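Local coordinates for reticulocyte binding protein (Streptococcus agalactiae COH1, PDB 3FAW) that probably hydrolyses alpha-1,6-glucosidic linkages in alpha-glucans such as pullulan, as a cell-wall-attached streptococcal pullulanase, at residues A[546-551]-A[717-722]; A[357-362]-A[369-374]. All blocks are in the same frame, centred on the assembly; numbering follows the deposited sequence.

Interaction 1: residues A[546-551]-A[717-722]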
# COMPACT_ATOMS: atom_id res chain seq x y z
N GLY A 546 8.00 9.36 26.01
CA GLY A 546 7.94 8.96 24.60
C GLY A 546 6.72 8.12 24.29
O GLY A 546 6.06 8.34 23.27
N ILE A 547 6.42 7.16 25.16
CA ILE A 547 5.21 6.34 25.06
C ILE A 547 3.97 7.23 25.14
O ILE A 547 3.07 7.13 24.31
CB ILE A 547 5.12 5.26 26.19
CG1 ILE A 547 6.30 4.28 26.13
CG2 ILE A 547 3.82 4.45 26.10
CD1 ILE A 547 6.28 3.38 24.92
N PHE A 548 3.95 8.13 26.13
CA PHE A 548 2.83 9.04 26.34
C PHE A 548 2.59 9.94 25.13
O PHE A 548 1.46 10.10 24.68
CB PHE A 548 3.04 9.90 27.59
CG PHE A 548 1.94 10.89 27.85
CD1 PHE A 548 0.63 10.45 28.00
CD2 PHE A 548 2.19 12.25 27.91
CE1 PHE A 548 -0.41 11.35 28.23
CE2 PHE A 548 1.16 13.16 28.14
CZ PHE A 548 -0.14 12.71 28.30
N LYS A 549 3.67 10.51 24.60
CA LYS A 549 3.59 11.33 23.39
C LYS A 549 3.09 10.54 22.17
O LYS A 549 2.33 11.07 21.37
CB LYS A 549 4.94 12.00 23.10
CG LYS A 549 5.25 13.14 24.06
CD LYS A 549 6.73 13.50 24.09
CE LYS A 549 6.97 14.71 25.00
NZ LYS A 549 8.42 14.92 25.29
N ASN A 550 3.51 9.28 22.05
CA ASN A 550 2.96 8.39 21.00
C ASN A 550 1.45 8.19 21.17
O ASN A 550 0.70 8.32 20.21
CB ASN A 550 3.68 7.04 20.98
CG ASN A 550 4.92 7.04 20.09
OD1 ASN A 550 6.00 6.64 20.52
ND2 ASN A 550 4.76 7.49 18.85
N ILE A 551 1.02 7.92 22.40
CA ILE A 551 -0.41 7.82 22.73
C ILE A 551 -1.19 9.08 22.33
O ILE A 551 -2.36 8.98 21.97
CB ILE A 551 -0.62 7.52 24.24
CG1 ILE A 551 -0.10 6.12 24.60
CG2 ILE A 551 -2.09 7.60 24.62
CD1 ILE A 551 0.10 5.91 26.08
N ARG A 717 -4.15 19.58 25.96
CA ARG A 717 -4.92 20.18 27.05
C ARG A 717 -5.86 19.21 27.77
O ARG A 717 -6.25 19.47 28.91
CB ARG A 717 -5.77 21.34 26.51
CG ARG A 717 -4.97 22.56 26.14
CD ARG A 717 -5.77 23.46 25.24
NE ARG A 717 -5.10 24.74 25.02
CZ ARG A 717 -5.40 25.60 24.05
NH1 ARG A 717 -6.37 25.31 23.18
NH2 ARG A 717 -4.73 26.74 23.94
N GLU A 718 -6.24 18.13 27.09
CA GLU A 718 -7.27 17.23 27.62
C GLU A 718 -6.81 15.79 27.85
O GLU A 718 -7.53 15.01 28.47
CB GLU A 718 -8.49 17.24 26.69
CG GLU A 718 -9.15 18.61 26.58
CD GLU A 718 -10.04 18.77 25.36
OE1 GLU A 718 -10.34 17.76 24.68
OE2 GLU A 718 -10.44 19.92 25.07
N VAL A 719 -5.62 15.44 27.34
CA VAL A 719 -5.02 14.13 27.60
C VAL A 719 -3.77 14.33 28.45
O VAL A 719 -2.83 15.01 28.03
CB VAL A 719 -4.67 13.39 26.29
CG1 VAL A 719 -4.11 12.01 26.60
CG2 VAL A 719 -5.89 13.29 25.39
N SER A 720 -3.77 13.72 29.64
CA SER A 720 -2.71 13.94 30.64
C SER A 720 -2.10 12.63 31.14
O SER A 720 -2.72 11.56 31.08
CB SER A 720 -3.26 14.77 31.81
OG SER A 720 -4.44 14.21 32.34
N LEU A 721 -0.87 12.73 31.65
CA LEU A 721 -0.11 11.57 32.10
C LEU A 721 -0.26 11.37 33.60
O LEU A 721 0.21 12.20 34.39
CB LEU A 721 1.37 11.75 31.74
CG LEU A 721 2.33 10.60 32.08
CD1 LEU A 721 1.95 9.33 31.32
CD2 LEU A 721 3.76 11.01 31.78
N ILE A 722 -0.91 10.28 34.00
CA ILE A 722 -1.10 9.97 35.42
C ILE A 722 0.21 9.50 36.04
O ILE A 722 0.63 10.00 37.09
CB ILE A 722 -2.19 8.90 35.63
CG1 ILE A 722 -3.55 9.41 35.14
CG2 ILE A 722 -2.27 8.51 37.10
CD1 ILE A 722 -4.63 8.35 35.11
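Val-719, Ser-720 and Leu-721 meet the helix 544-551 through one side chain, the ring of Phe-548. Val-719, the first residue to leave helical backbone angles after helix 712-718, points its side chain toward helix 544-551. Its CG1 lies 4.1 Å from Phe-548 CE1, while its carbonyl O, 3.5 Å from Phe-548 CZ, meets the ring at the edge, near its plane. At Ser-720 the backbone does the touching: the carbonyl carbon of Ser-720 stands 3.5 Å from Phe-548 CZ, oblique to the ring, and the side chain points away, its OG hydrogen-bonded to Tyr-768. Leu-721 then covers a ring face. Its CB sits over the ring centre, 3.7 Å from the centroid and only 4° off the normal, which is the geometry of a CH-pi contact. Farther out, its CD1 reaches back over the CB end of the ring and lies 3.7 Å from Phe-548 CD1, while Leu-721 N approaches CZ of Phe-548 at 3.4 Å. CG of Phe-548 stands anti to the backbone N (chi1 178°), which extends the ring away from the helix and brings its far end up against the 719-721 backbone. No hydrogen bond crosses between the segments; the evidence is for largely apolar packing, with 206 Å² buried in total. Ser-720 and Ile-722 make backbone hydrogen bonds to Gln-740 and Ala-738, which place 720-721 as the edge strand beside 736-742. Ile-547 and Ile-551 touch that second strand at Ile-737 and Tyr-739, so helix 544-551 packs against the first two strands of the five-stranded C-terminal sheet, while Ile-547 also touches helix 518-525.

Interaction 2: residues A[357-362]-A[369-374]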
# COMPACT_ATOMS: atom_id res chain seq x y z
N MET A 357 -7.13 -13.34 -10.13
CA MET A 357 -6.93 -14.34 -9.06
C MET A 357 -8.12 -14.46 -8.09
O MET A 357 -8.36 -15.53 -7.53
CB MET A 357 -5.66 -14.01 -8.26
CG MET A 357 -5.14 -15.14 -7.36
SD MET A 357 -4.56 -16.58 -8.28
CE MET A 357 -5.97 -17.67 -8.15
N TYR A 358 -8.84 -13.36 -7.89
CA TYR A 358 -9.94 -13.31 -6.93
C TYR A 358 -11.31 -13.41 -7.59
O TYR A 358 -12.35 -13.18 -6.94
CB TYR A 358 -9.82 -12.05 -6.08
CG TYR A 358 -8.42 -11.87 -5.54
CD1 TYR A 358 -7.78 -12.92 -4.88
CD2 TYR A 358 -7.72 -10.68 -5.71
CE1 TYR A 358 -6.50 -12.79 -4.39
CE2 TYR A 358 -6.44 -10.53 -5.21
CZ TYR A 358 -5.83 -11.59 -4.56
OH TYR A 358 -4.55 -11.47 -4.07
N SER A 359 -11.32 -13.78 -8.87
CA SER A 359 -12.54 -13.96 -9.64
C SER A 359 -12.88 -15.44 -9.76
O SER A 359 -12.00 -16.29 -9.93
CB SER A 359 -12.37 -13.35 -11.03
OG SER A 359 -13.47 -13.67 -11.88
N GLU A 360 -14.17 -15.75 -9.67
CA GLU A 360 -14.65 -17.11 -9.91
C GLU A 360 -14.56 -17.49 -11.39
O GLU A 360 -14.44 -18.67 -11.72
CB GLU A 360 -16.07 -17.28 -9.38
CG GLU A 360 -16.14 -17.25 -7.86
CD GLU A 360 -17.49 -17.66 -7.33
OE1 GLU A 360 -18.49 -17.00 -7.69
OE2 GLU A 360 -17.56 -18.64 -6.55
N LYS A 361 -14.59 -16.49 -12.27
CA LYS A 361 -14.56 -16.71 -13.72
C LYS A 361 -13.49 -15.84 -14.39
O LYS A 361 -13.82 -14.91 -15.12
CB LYS A 361 -15.93 -16.41 -14.32
CG LYS A 361 -17.04 -17.28 -13.76
CD LYS A 361 -18.34 -17.10 -14.53
CE LYS A 361 -18.36 -17.93 -15.81
NZ LYS A 361 -19.67 -17.83 -16.52
N PRO A 362 -12.20 -16.16 -14.17
CA PRO A 362 -11.10 -15.34 -14.71
C PRO A 362 -11.06 -15.21 -16.24
O PRO A 362 -10.53 -14.24 -16.77
CB PRO A 362 -9.83 -16.04 -14.19
CG PRO A 362 -10.27 -17.42 -13.80
CD PRO A 362 -11.70 -17.31 -13.38
N ILE A 369 -14.91 -7.25 -12.37
CA ILE A 369 -15.42 -5.90 -12.14
C ILE A 369 -16.76 -5.99 -11.39
O ILE A 369 -16.98 -5.28 -10.40
CB ILE A 369 -15.60 -5.13 -13.47
CG1 ILE A 369 -14.23 -4.86 -14.11
CG2 ILE A 369 -16.36 -3.81 -13.25
CD1 ILE A 369 -14.29 -4.26 -15.50
N ALA A 370 -17.63 -6.88 -11.87
CA ALA A 370 -18.91 -7.13 -11.21
C ALA A 370 -18.73 -7.75 -9.82
O ALA A 370 -19.45 -7.40 -8.88
CB ALA A 370 -19.77 -8.05 -12.09
N GLU A 371 -17.76 -8.65 -9.68
CA GLU A 371 -17.50 -9.32 -8.41
C GLU A 371 -16.94 -8.40 -7.32
O GLU A 371 -17.30 -8.54 -6.15
CB GLU A 371 -16.56 -10.50 -8.63
CG GLU A 371 -17.18 -11.66 -9.40
CD GLU A 371 -16.13 -12.62 -9.92
OE1 GLU A 371 -15.23 -12.18 -10.67
OE2 GLU A 371 -16.21 -13.81 -9.58
N LEU A 372 -16.04 -7.48 -7.69
CA LEU A 372 -15.49 -6.53 -6.71
C LEU A 372 -16.54 -5.48 -6.32
O LEU A 372 -16.64 -5.11 -5.15
CB LEU A 372 -14.22 -5.85 -7.24
CG LEU A 372 -13.53 -4.87 -6.26
CD1 LEU A 372 -13.20 -5.55 -4.92
CD2 LEU A 372 -12.27 -4.26 -6.87
N LYS A 373 -17.31 -5.00 -7.29
CA LYS A 373 -18.41 -4.08 -7.02
C LYS A 373 -19.43 -4.68 -6.05
O LYS A 373 -19.94 -3.99 -5.17
CB LYS A 373 -19.12 -3.68 -8.31
CG LYS A 373 -18.40 -2.62 -9.15
CD LYS A 373 -19.24 -2.27 -10.36
CE LYS A 373 -18.60 -1.24 -11.26
NZ LYS A 373 -19.63 -0.60 -12.13
N GLN A 374 -19.73 -5.97 -6.21
CA GLN A 374 -20.71 -6.66 -5.36
C GLN A 374 -20.19 -6.80 -3.93
O GLN A 374 -20.92 -6.53 -2.98
CB GLN A 374 -21.05 -8.03 -5.94
CG GLN A 374 -22.18 -8.78 -5.20
CD GLN A 374 -23.52 -8.08 -5.31
OE1 GLN A 374 -24.14 -7.73 -4.30
NE2 GLN A 374 -23.99 -7.88 -6.53
O HOH W 1 -15.27 -13.44 -6.88
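Glu-371 reaches from helix 367-381 to the Ser-359 hydroxyl and the Glu-360 backbone N-H and ends there in a two-oxygen grip. Its CB points toward the loop, and from CG the chain runs extended (chi2 164°), carrying the carboxylate beyond the helix surface. CD arrives 3.7 Å from Glu-360 N. At the tip the oxygens divide the work. OE2 of Glu-371 accepts the Glu-360 backbone N-H at 2.8 Å, with an N-H...O angle of 162°, through its syn lone pair, on the side of the other oxygen. OE1 of Glu-371 probably accepts from Ser-359 OG (2.6 Å), but OG is too close to another atom in the model, so this bond is doubtful. The same OG is modelled as acceptor for the Lys-361 backbone N, an ST turn that shares this uncertainty. A water donates to Tyr-358 O at 2.9 Å and, weakly, to Glu-371 OE2. The Glu-360 carboxylate stays nearby, its OE1 4.4 Å from Glu-371 OE2, a proximity that would probably be unfavourable if both are charged; its OE2 accepts a hydrogen bond from Gln-291 N. The contact lies within the catalytic alpha-amylase domain and fastens the loop preceding helix 367-381 to that helix's first turns. Glu-371 and Leu-372 also touch Phe-295 of helix 295-298, while Ile-369, Leu-372 and Lys-373 pack on Phe-449 of helix 432-449.

Overall arrangement
From the N terminus the chain passes through two beta-sheet regions before entering the eight-stranded parallel barrel, where interaction 2 comes first. It closes a short loop, with six residues between its segments, after barrel strand 312-315 and ahead of strand 385-390. Interaction 1 opens only later, at 546-551 between barrel strands 513-516 and 566-568, and closes 166 residues on at 717-722. The two are therefore in series, neither nested nor crossed. Interaction 2 is local to the barrel domain, whereas interaction 1 joins that domain to the C-terminal sheet. Their centres are 45 Å apart, on opposite sides of the chain's centre, and their nearest atoms about 31 Å.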